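Local structure of minor fimbrium subunit Mfa5 (Porphyromonas gingivalis ATCC 33277, 6TO1) at residues A[339-348]-A[370-378]; A[227-235]-A[355-364]. The protein serves as an accessory subunit of the minor fimbriae, surface pili that mediate biofilm formation and adhesion to host cells and other oral bacteria. All coordinates share one frame; numbering follows the deposited sequence.

Contact 1. Residues A[339-348]-A[370-378]; sequences FPCNAAINEA and LANNSLKLT. With PO4 (phosphate ion), chain D.
Ile345 and Thr378 mark the tight end of a nearly parallel helix pair in the von Willebrand factor type A (vWA) domain, where helices 340-353 and 369-378 flank strand 357-362 in the chain; their segments 340-348 and 370-378 come within 9.0 Å axis to axis, crossing at -16°. The Ile345 side chain lies aslant over the last turn of the partner helix: its CG1 meets Thr378 OG1 at 3.4 Å, while CD1 continues past the Ser374 carbonyl to touch Leu377 CB at 3.8 Å. With CG1 anti to its own carbonyl carbon (chi1 -61°), the longer branch of Ile345 takes this path and CG2 faces the Leu377 carbonyl. One turn earlier Cys341 points at Ser374, its CB 3.3 Å from Ser374 OG. At the helix starts, Leu370 and Phe339 slide past each other in opposite directions, and CD1 of Leu370 meets the ring at its edge.

Both hydroxyls in the interface are turned back onto their own helix. Ser374 OG donates to Leu370 O, reaching it from the face opposite to that used by Ser374 N; Thr378 OG1 donates to Ser374 O from above the carbonyl plane. These bonds give both hydroxyls a partner on their own helix, amid contacts that are otherwise mostly van der Waals. On another flank of helix 369-378, Lys376 NZ binds both Glu382 and a phosphate ion, probably from the crystallisation liquor. A water bridges the two helices, donating to Cys341 O at 2.9 Å and to Thr378 OG1 at 3.0 Å.

Contact 2. Residues A[227-235]-A[355-364]; sequences DKHIILMSD and GYTIHTIGYD
Two neighbouring parallel strands of the central sheet of the vWA domain, 227-234 and 357-362, meet here, and the loop after the first approaches the magnesium ion of the metal-ion-dependent adhesion site (MIDAS). Their backbones exchange hydrogen bonds from Thr357 N to Lys228 O at one end to Tyr363 N to Ser234 O at the other. The last donor stands above the carbonyl plane, as the chain leaves the strand at Tyr363.

On one face His229 and His359 cross aslant, rim to rim, with ring planes at 29°. His229 ND1 and His359 NE2 are hydrogen-bonded at 2.8 Å, and either nitrogen could be the donor; Phe397 packs edge-to-face with the His359 ring. Further along this face, Ile361 CD1 sits between Ile231 CG2 and Met233 CG, 4.0 Å from each, beneath helix 143-160. Met233 bends at chi3 (59°), which brings CE to 3.5 Å from Tyr363 OH, a hydroxyl also bonded to Ser152.

The other face carries Ile230 and Ile358 side by side, with Ile358 CD1 3.9 Å from Ile230 CB, and helix 209-220 packs here through Met220. Beside them, the extended Lys228 chain crosses the Tyr356 ring, its CD 3.5 Å from CE1, and a water joins Lys228 NZ to Tyr356 OH.

Asp235 OD2 makes a salt bridge with Arg145 and a hydrogen bond with Ser137, a magnesium ligand; its side chain, about 4 Å from the ion, is consistent with a second-shell place. Asp235 O takes bonds from two waters, one of which also donates to Asp364 OD2 at 2.8 Å.

How the contacts relate
Following the chain from the N terminus, strand 227-234 is the first of the four segments, added after strands 126-133, 170-177 and 181-186 of the same sheet. A long excursion that includes the calcium site then leads into helix 340-353. Strand 357-362 follows and closes that loop in contact 2; helix 369-378 comes next and closes a much shorter one in contact 1. The segments alternate, so the two contacts cross, and strand 357-362 lies between the two helices in sequence. In space their centres are about 11 Å apart. Helix 369-378 joins them: Leu375 O lies 2.8 Å from Thr360 OG1, a probable hydrogen bond, and Ala371 CB packs on Asp235 O, tying the helix pair to the central sheet.

Contact 1. Residues A[339-348]-A[370-378]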
loop_
_atom_site.group_PDB
_atom_site.type_symbol
_atom_site.label_atom_id
_atom_site.label_comp_id
_atom_site.label_asym_id
_atom_site.label_seq_id
_atom_site.Cartn_x
_atom_site.Cartn_y
_atom_site.Cartn_z
ATOM N N PHE A 339 17.845 37.249 25.330
ATOM C CA PHE A 339 17.922 37.280 23.874
ATOM C C PHE A 339 16.758 36.455 23.346
ATOM O O PHE A 339 16.888 35.240 23.132
ATOM C CB PHE A 339 19.286 36.745 23.437
ATOM C CG PHE A 339 19.525 36.744 21.948
ATOM C CD1 PHE A 339 18.821 37.573 21.091
ATOM C CD2 PHE A 339 20.482 35.905 21.428
ATOM C CE1 PHE A 339 19.055 37.548 19.734
ATOM C CE2 PHE A 339 20.739 35.866 20.080
ATOM C CZ PHE A 339 20.020 36.688 19.221
ATOM N N PRO A 340 15.584 37.070 23.166
ATOM C CA PRO A 340 14.406 36.270 22.777
ATOM C C PRO A 340 14.559 35.440 21.524
ATOM O O PRO A 340 13.956 34.355 21.456
ATOM C CB PRO A 340 13.300 37.336 22.642
ATOM C CG PRO A 340 13.620 38.274 23.756
ATOM C CD PRO A 340 15.165 38.383 23.723
ATOM N N CYS A 341 15.350 35.866 20.530
ATOM C CA CYS A 341 15.537 35.019 19.370
ATOM C C CYS A 341 16.159 33.679 19.768
ATOM O O CYS A 341 15.766 32.626 19.259
ATOM C CB CYS A 341 16.421 35.693 18.323
ATOM S SG CYS A 341 15.717 37.025 17.353
ATOM N N ASN A 342 17.146 33.708 20.667
ATOM C CA ASN A 342 17.756 32.477 21.158
ATOM C C ASN A 342 16.785 31.687 22.030
ATOM O O ASN A 342 16.771 30.468 21.979
ATOM C CB ASN A 342 19.032 32.798 21.955
ATOM C CG ASN A 342 20.314 32.500 21.165
ATOM O OD1 ASN A 342 20.273 32.223 19.963
ATOM N ND2 ASN A 342 21.433 32.564 21.843
ATOM N N ALA A 343 15.953 32.356 22.837
ATOM C CA ALA A 343 14.961 31.613 23.612
ATOM C C ALA A 343 13.987 30.858 22.702
ATOM O O ALA A 343 13.549 29.749 23.031
ATOM C CB ALA A 343 14.189 32.545 24.536
ATOM N N ALA A 344 13.626 31.453 21.572
ATOM C CA ALA A 344 12.737 30.778 20.630
ATOM C C ALA A 344 13.420 29.597 19.957
ATOM O O ALA A 344 12.789 28.559 19.738
ATOM C CB ALA A 344 12.241 31.773 19.593
ATOM N N ILE A 345 14.692 29.743 19.574
ATOM C CA ILE A 345 15.434 28.587 19.073
ATOM C C ILE A 345 15.443 27.481 20.133
ATOM O O ILE A 345 15.270 26.295 19.826
ATOM C CB ILE A 345 16.860 28.983 18.654
ATOM C CG1 ILE A 345 16.840 30.034 17.536
ATOM C CG2 ILE A 345 17.612 27.723 18.279
ATOM C CD1 ILE A 345 18.156 30.752 17.338
ATOM N N ASN A 346 15.636 27.871 21.407
ATOM C CA ASN A 346 15.665 26.937 22.532
ATOM C C ASN A 346 14.349 26.187 22.646
ATOM O O ASN A 346 14.324 24.956 22.830
ATOM C CB ASN A 346 15.963 27.754 23.807
ATOM C CG ASN A 346 16.658 26.974 24.904
ATOM O OD1 ASN A 346 17.377 27.571 25.720
ATOM N ND2 ASN A 346 16.403 25.693 24.990
ATOM N N GLU A 347 13.235 26.915 22.533
ATOM C CA GLU A 347 11.915 26.318 22.631
ATOM C C GLU A 347 11.657 25.373 21.466
ATOM O O GLU A 347 11.085 24.291 21.647
ATOM C CB GLU A 347 10.877 27.426 22.660
ATOM C CG GLU A 347 9.487 26.955 22.985
ATOM C CD GLU A 347 9.345 26.519 24.429
ATOM O OE1 GLU A 347 10.092 27.041 25.284
ATOM O OE2 GLU A 347 8.485 25.664 24.712
ATOM N N ALA A 348 12.098 25.754 20.273
ATOM C CA ALA A 348 11.970 24.854 19.143
ATOM C C ALA A 348 12.768 23.584 19.360
ATOM O O ALA A 348 12.368 22.529 18.879
ATOM C CB ALA A 348 12.404 25.546 17.858
ATOM N N LEU A 370 19.976 38.798 11.365
ATOM C CA LEU A 370 19.597 38.271 12.680
ATOM C C LEU A 370 18.261 37.542 12.598
ATOM O O LEU A 370 18.081 36.447 13.160
ATOM C CB LEU A 370 19.491 39.404 13.710
ATOM C CG LEU A 370 18.874 39.095 15.069
ATOM C CD1 LEU A 370 19.638 37.982 15.761
ATOM C CD2 LEU A 370 18.826 40.314 15.917
ATOM N N ALA A 371 17.301 38.147 11.911
ATOM C CA ALA A 371 15.967 37.562 11.828
ATOM C C ALA A 371 15.977 36.283 11.018
ATOM O O ALA A 371 15.432 35.263 11.452
ATOM C CB ALA A 371 14.996 38.559 11.202
ATOM N N ASN A 372 16.538 36.332 9.803
ATOM C CA ASN A 372 16.510 35.150 8.959
ATOM C C ASN A 372 17.330 34.016 9.566
ATOM O O ASN A 372 16.920 32.845 9.518
ATOM C CB ASN A 372 17.019 35.498 7.561
ATOM C CG ASN A 372 16.045 36.368 6.789
ATOM O OD1 ASN A 372 14.973 36.690 7.275
ATOM N ND2 ASN A 372 16.432 36.756 5.575
ATOM N N ASN A 373 18.509 34.340 10.109
ATOM C CA ASN A 373 19.368 33.310 10.673
ATOM C C ASN A 373 18.778 32.734 11.946
ATOM O O ASN A 373 18.932 31.535 12.207
ATOM C CB ASN A 373 20.766 33.881 10.909
ATOM C CG ASN A 373 21.489 34.158 9.601
ATOM O OD1 ASN A 373 20.935 33.920 8.526
ATOM N ND2 ASN A 373 22.715 34.648 9.684
ATOM N N SER A 374 18.094 33.559 12.754
ATOM C CA SER A 374 17.357 33.015 13.893
ATOM C C SER A 374 16.298 32.021 13.430
ATOM O O SER A 374 16.168 30.930 13.994
ATOM C CB SER A 374 16.726 34.140 14.706
ATOM O OG SER A 374 17.713 34.842 15.408
ATOM N N LEU A 375 15.534 32.377 12.389
ATOM C CA LEU A 375 14.529 31.453 11.868
ATOM C C LEU A 375 15.158 30.213 11.235
ATOM O O LEU A 375 14.582 29.131 11.307
ATOM C CB LEU A 375 13.616 32.178 10.870
ATOM C CG LEU A 375 12.695 33.238 11.525
ATOM C CD1 LEU A 375 11.995 34.007 10.410
ATOM C CD2 LEU A 375 11.682 32.602 12.433
ATOM N N LYS A 376 16.336 30.335 10.632
ATOM C CA LYS A 376 16.987 29.145 10.102
ATOM C C LYS A 376 17.321 28.157 11.214
ATOM O O LYS A 376 17.151 26.947 11.047
ATOM C CB LYS A 376 18.259 29.516 9.339
ATOM C CG LYS A 376 18.023 30.116 8.003
ATOM C CD LYS A 376 19.378 30.483 7.313
ATOM C CE LYS A 376 19.145 31.344 6.105
ATOM N NZ LYS A 376 20.442 31.548 5.406
ATOM N N LEU A 377 17.796 28.654 12.363
ATOM C CA LEU A 377 18.169 27.766 13.457
ATOM C C LEU A 377 16.947 27.217 14.187
ATOM O O LEU A 377 17.040 26.184 14.854
ATOM C CB LEU A 377 19.085 28.512 14.432
ATOM C CG LEU A 377 20.497 28.803 13.929
ATOM C CD1 LEU A 377 21.357 29.394 15.071
ATOM C CD2 LEU A 377 21.180 27.597 13.365
ATOM N N THR A 378 15.820 27.948 14.141
ATOM C CA THR A 378 14.574 27.514 14.734
ATOM C C THR A 378 13.985 26.345 13.948
ATOM O O THR A 378 13.440 25.401 14.537
ATOM C CB THR A 378 13.579 28.688 14.756
ATOM O OG1 THR A 378 14.127 29.808 15.456
ATOM C CG2 THR A 378 12.297 28.293 15.421
HETATM P P PO4 D . 20.323 35.451 5.178
HETATM O O1 PO4 D . 19.082 34.855 4.551
HETATM O O2 PO4 D . 21.077 34.399 5.962
HETATM O O3 PO4 D . 21.275 35.950 4.115
HETATM O O4 PO4 D . 19.952 36.586 6.100
HETATM O O HOH W 1 14.202 32.509 16.820
#

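Contact 2. Residues A[227-235]-A[355-364]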
loop_
_atom_site.group_PDB
_atom_site.type_symbol
_atom_site.label_atom_id
_atom_site.label_comp_id
_atom_site.label_asym_id
_atom_site.label_seq_id
_atom_site.Cartn_x
_atom_site.Cartn_y
_atom_site.Cartn_z
ATOM N N ASP A 227 3.298 11.792 11.473
ATOM C CA ASP A 227 4.068 12.986 11.159
ATOM C C ASP A 227 3.488 14.162 11.923
ATOM O O ASP A 227 2.267 14.337 11.962
ATOM C CB ASP A 227 4.018 13.335 9.684
ATOM C CG ASP A 227 4.710 12.316 8.814
ATOM O OD1 ASP A 227 5.546 11.564 9.334
ATOM O OD2 ASP A 227 4.407 12.304 7.612
ATOM N N LYS A 228 4.366 15.006 12.457
ATOM C CA LYS A 228 3.956 16.141 13.280
ATOM C C LYS A 228 4.792 17.340 12.872
ATOM O O LYS A 228 6.032 17.302 12.975
ATOM C CB LYS A 228 4.126 15.823 14.772
ATOM C CG LYS A 228 3.246 14.706 15.284
ATOM C CD LYS A 228 3.564 14.330 16.727
ATOM C CE LYS A 228 2.874 13.026 17.130
ATOM N NZ LYS A 228 3.393 12.514 18.428
ATOM N N HIS A 229 4.122 18.385 12.383
ATOM C CA HIS A 229 4.776 19.578 11.865
ATOM C C HIS A 229 4.321 20.830 12.604
ATOM O O HIS A 229 3.138 20.989 12.902
ATOM C CB HIS A 229 4.465 19.810 10.374
ATOM C CG HIS A 229 4.861 18.687 9.475
ATOM N ND1 HIS A 229 6.032 18.698 8.745
ATOM C CD2 HIS A 229 4.242 17.523 9.176
ATOM C CE1 HIS A 229 6.104 17.600 8.012
ATOM N NE2 HIS A 229 5.035 16.863 8.269
ATOM N N ILE A 230 5.268 21.721 12.876
ATOM C CA ILE A 230 4.988 23.087 13.310
ATOM C C ILE A 230 5.485 24.020 12.224
ATOM O O ILE A 230 6.635 23.907 11.787
ATOM C CB ILE A 230 5.649 23.415 14.658
ATOM C CG1 ILE A 230 5.076 22.493 15.727
ATOM C CG2 ILE A 230 5.504 24.896 14.990
ATOM C CD1 ILE A 230 5.829 22.566 17.077
ATOM N N ILE A 231 4.618 24.930 11.782
ATOM C CA ILE A 231 4.975 25.941 10.790
ATOM C C ILE A 231 4.938 27.310 11.463
ATOM O O ILE A 231 3.867 27.783 11.846
ATOM C CB ILE A 231 4.020 25.919 9.578
ATOM C CG1 ILE A 231 4.032 24.563 8.888
ATOM C CG2 ILE A 231 4.350 27.071 8.598
ATOM C CD1 ILE A 231 2.779 24.344 7.963
ATOM N N LEU A 232 6.088 27.981 11.538
ATOM C CA LEU A 232 6.183 29.302 12.142
ATOM C C LEU A 232 6.317 30.348 11.053
ATOM O O LEU A 232 7.232 30.286 10.233
ATOM C CB LEU A 232 7.384 29.385 13.096
ATOM C CG LEU A 232 7.698 30.717 13.733
ATOM C CD1 LEU A 232 6.597 31.182 14.674
ATOM C CD2 LEU A 232 9.060 30.592 14.460
ATOM N N MET A 233 5.422 31.324 11.070
ATOM C CA MET A 233 5.367 32.401 10.095
ATOM C C MET A 233 5.647 33.692 10.850
ATOM O O MET A 233 4.805 34.159 11.629
ATOM C CB MET A 233 3.992 32.431 9.418
ATOM C CG MET A 233 3.761 31.202 8.551
ATOM S SD MET A 233 2.042 30.692 8.333
ATOM C CE MET A 233 1.365 32.172 7.591
ATOM N N SER A 234 6.826 34.264 10.648
ATOM C CA SER A 234 7.246 35.374 11.488
ATOM C C SER A 234 8.190 36.265 10.701
ATOM O O SER A 234 8.838 35.817 9.757
ATOM C CB SER A 234 7.921 34.849 12.766
ATOM O OG SER A 234 8.489 35.928 13.495
ATOM N N ASP A 235 8.298 37.535 11.110
ATOM C CA ASP A 235 9.374 38.296 10.481
ATOM C C ASP A 235 10.722 38.036 11.139
ATOM O O ASP A 235 11.736 38.526 10.634
ATOM C CB ASP A 235 9.084 39.797 10.430
ATOM C CG ASP A 235 8.968 40.447 11.786
ATOM O OD1 ASP A 235 9.647 40.021 12.768
ATOM O OD2 ASP A 235 8.175 41.423 11.862
ATOM N N GLY A 355 10.358 14.938 18.429
ATOM C CA GLY A 355 10.137 14.417 17.100
ATOM C C GLY A 355 9.344 15.289 16.148
ATOM O O GLY A 355 8.901 14.788 15.111
ATOM N N TYR A 356 9.134 16.560 16.452
ATOM C CA TYR A 356 8.350 17.400 15.566
ATOM C C TYR A 356 9.251 18.031 14.506
ATOM O O TYR A 356 10.395 18.392 14.783
ATOM C CB TYR A 356 7.629 18.504 16.338
ATOM C CG TYR A 356 6.838 18.041 17.550
ATOM C CD1 TYR A 356 6.377 16.729 17.655
ATOM C CD2 TYR A 356 6.572 18.905 18.591
ATOM C CE1 TYR A 356 5.656 16.301 18.759
ATOM C CE2 TYR A 356 5.846 18.489 19.698
ATOM C CZ TYR A 356 5.413 17.173 19.782
ATOM O OH TYR A 356 4.702 16.734 20.859
ATOM N N THR A 357 8.718 18.179 13.293
ATOM C CA THR A 357 9.395 18.870 12.203
ATOM C C THR A 357 9.024 20.345 12.259
ATOM O O THR A 357 7.846 20.686 12.379
ATOM C CB THR A 357 8.987 18.264 10.857
ATOM O OG1 THR A 357 9.385 16.896 10.833
ATOM C CG2 THR A 357 9.646 18.988 9.714
ATOM N N ILE A 358 10.024 21.212 12.165
ATOM C CA ILE A 358 9.802 22.645 12.287
ATOM C C ILE A 358 10.129 23.314 10.969
ATOM O O ILE A 358 11.275 23.252 10.507
ATOM C CB ILE A 358 10.645 23.292 13.406
ATOM C CG1 ILE A 358 10.648 22.397 14.626
ATOM C CG2 ILE A 358 10.131 24.696 13.669
ATOM C CD1 ILE A 358 9.316 22.137 15.221
ATOM N N HIS A 359 9.145 24.031 10.424
ATOM C CA HIS A 359 9.302 24.881 9.258
ATOM C C HIS A 359 9.200 26.341 9.678
ATOM O O HIS A 359 8.332 26.699 10.484
ATOM C CB HIS A 359 8.208 24.622 8.228
ATOM C CG HIS A 359 7.952 23.179 7.963
ATOM N ND1 HIS A 359 8.413 22.547 6.827
ATOM C CD2 HIS A 359 7.279 22.245 8.673
ATOM C CE1 HIS A 359 8.041 21.279 6.861
ATOM N NE2 HIS A 359 7.341 21.074 7.963
ATOM N N THR A 360 10.055 27.188 9.129
ATOM C CA THR A 360 9.947 28.607 9.428
ATOM C C THR A 360 9.905 29.374 8.117
ATOM O O THR A 360 10.560 29.018 7.141
ATOM C CB THR A 360 11.103 29.132 10.298
ATOM O OG1 THR A 360 12.341 28.852 9.637
ATOM C CG2 THR A 360 11.097 28.475 11.651
ATOM N N ILE A 361 9.151 30.461 8.123
ATOM C CA ILE A 361 8.941 31.284 6.939
ATOM C C ILE A 361 9.185 32.715 7.365
ATOM O O ILE A 361 8.525 33.206 8.280
ATOM C CB ILE A 361 7.522 31.109 6.370
ATOM C CG1 ILE A 361 7.256 29.635 6.087
ATOM C CG2 ILE A 361 7.350 31.958 5.144
ATOM C CD1 ILE A 361 5.818 29.370 5.676
ATOM N N GLY A 362 10.120 33.394 6.704
ATOM C CA GLY A 362 10.538 34.714 7.124
ATOM C C GLY A 362 9.881 35.786 6.275
ATOM O O GLY A 362 10.101 35.851 5.066
ATOM N N TYR A 363 9.079 36.628 6.917
ATOM C CA TYR A 363 8.301 37.640 6.205
ATOM C C TYR A 363 8.975 39.013 6.121
ATOM O O TYR A 363 8.400 39.931 5.524
ATOM C CB TYR A 363 6.911 37.750 6.855
ATOM C CG TYR A 363 6.033 36.581 6.467
ATOM C CD1 TYR A 363 5.060 36.705 5.485
ATOM C CD2 TYR A 363 6.223 35.323 7.042
ATOM C CE1 TYR A 363 4.282 35.641 5.124
ATOM C CE2 TYR A 363 5.467 34.252 6.664
ATOM C CZ TYR A 363 4.489 34.410 5.718
ATOM O OH TYR A 363 3.745 33.327 5.344
ATOM N N ASP A 364 10.170 39.180 6.678
ATOM C CA ASP A 364 10.992 40.371 6.441
ATOM C C ASP A 364 11.799 40.099 5.172
ATOM O O ASP A 364 12.717 39.270 5.181
ATOM C CB ASP A 364 11.906 40.643 7.634
ATOM C CG ASP A 364 12.730 41.918 7.481
ATOM O OD1 ASP A 364 12.877 42.411 6.352
ATOM O OD2 ASP A 364 13.219 42.417 8.511
HETATM O O HOH W 2 2.909 14.482 20.464
HETATM O O HOH W 3 7.395 14.506 12.637
HETATM O O HOH W 4 12.102 37.285 8.059
HETATM O O HOH W 5 12.651 41.212 10.928
#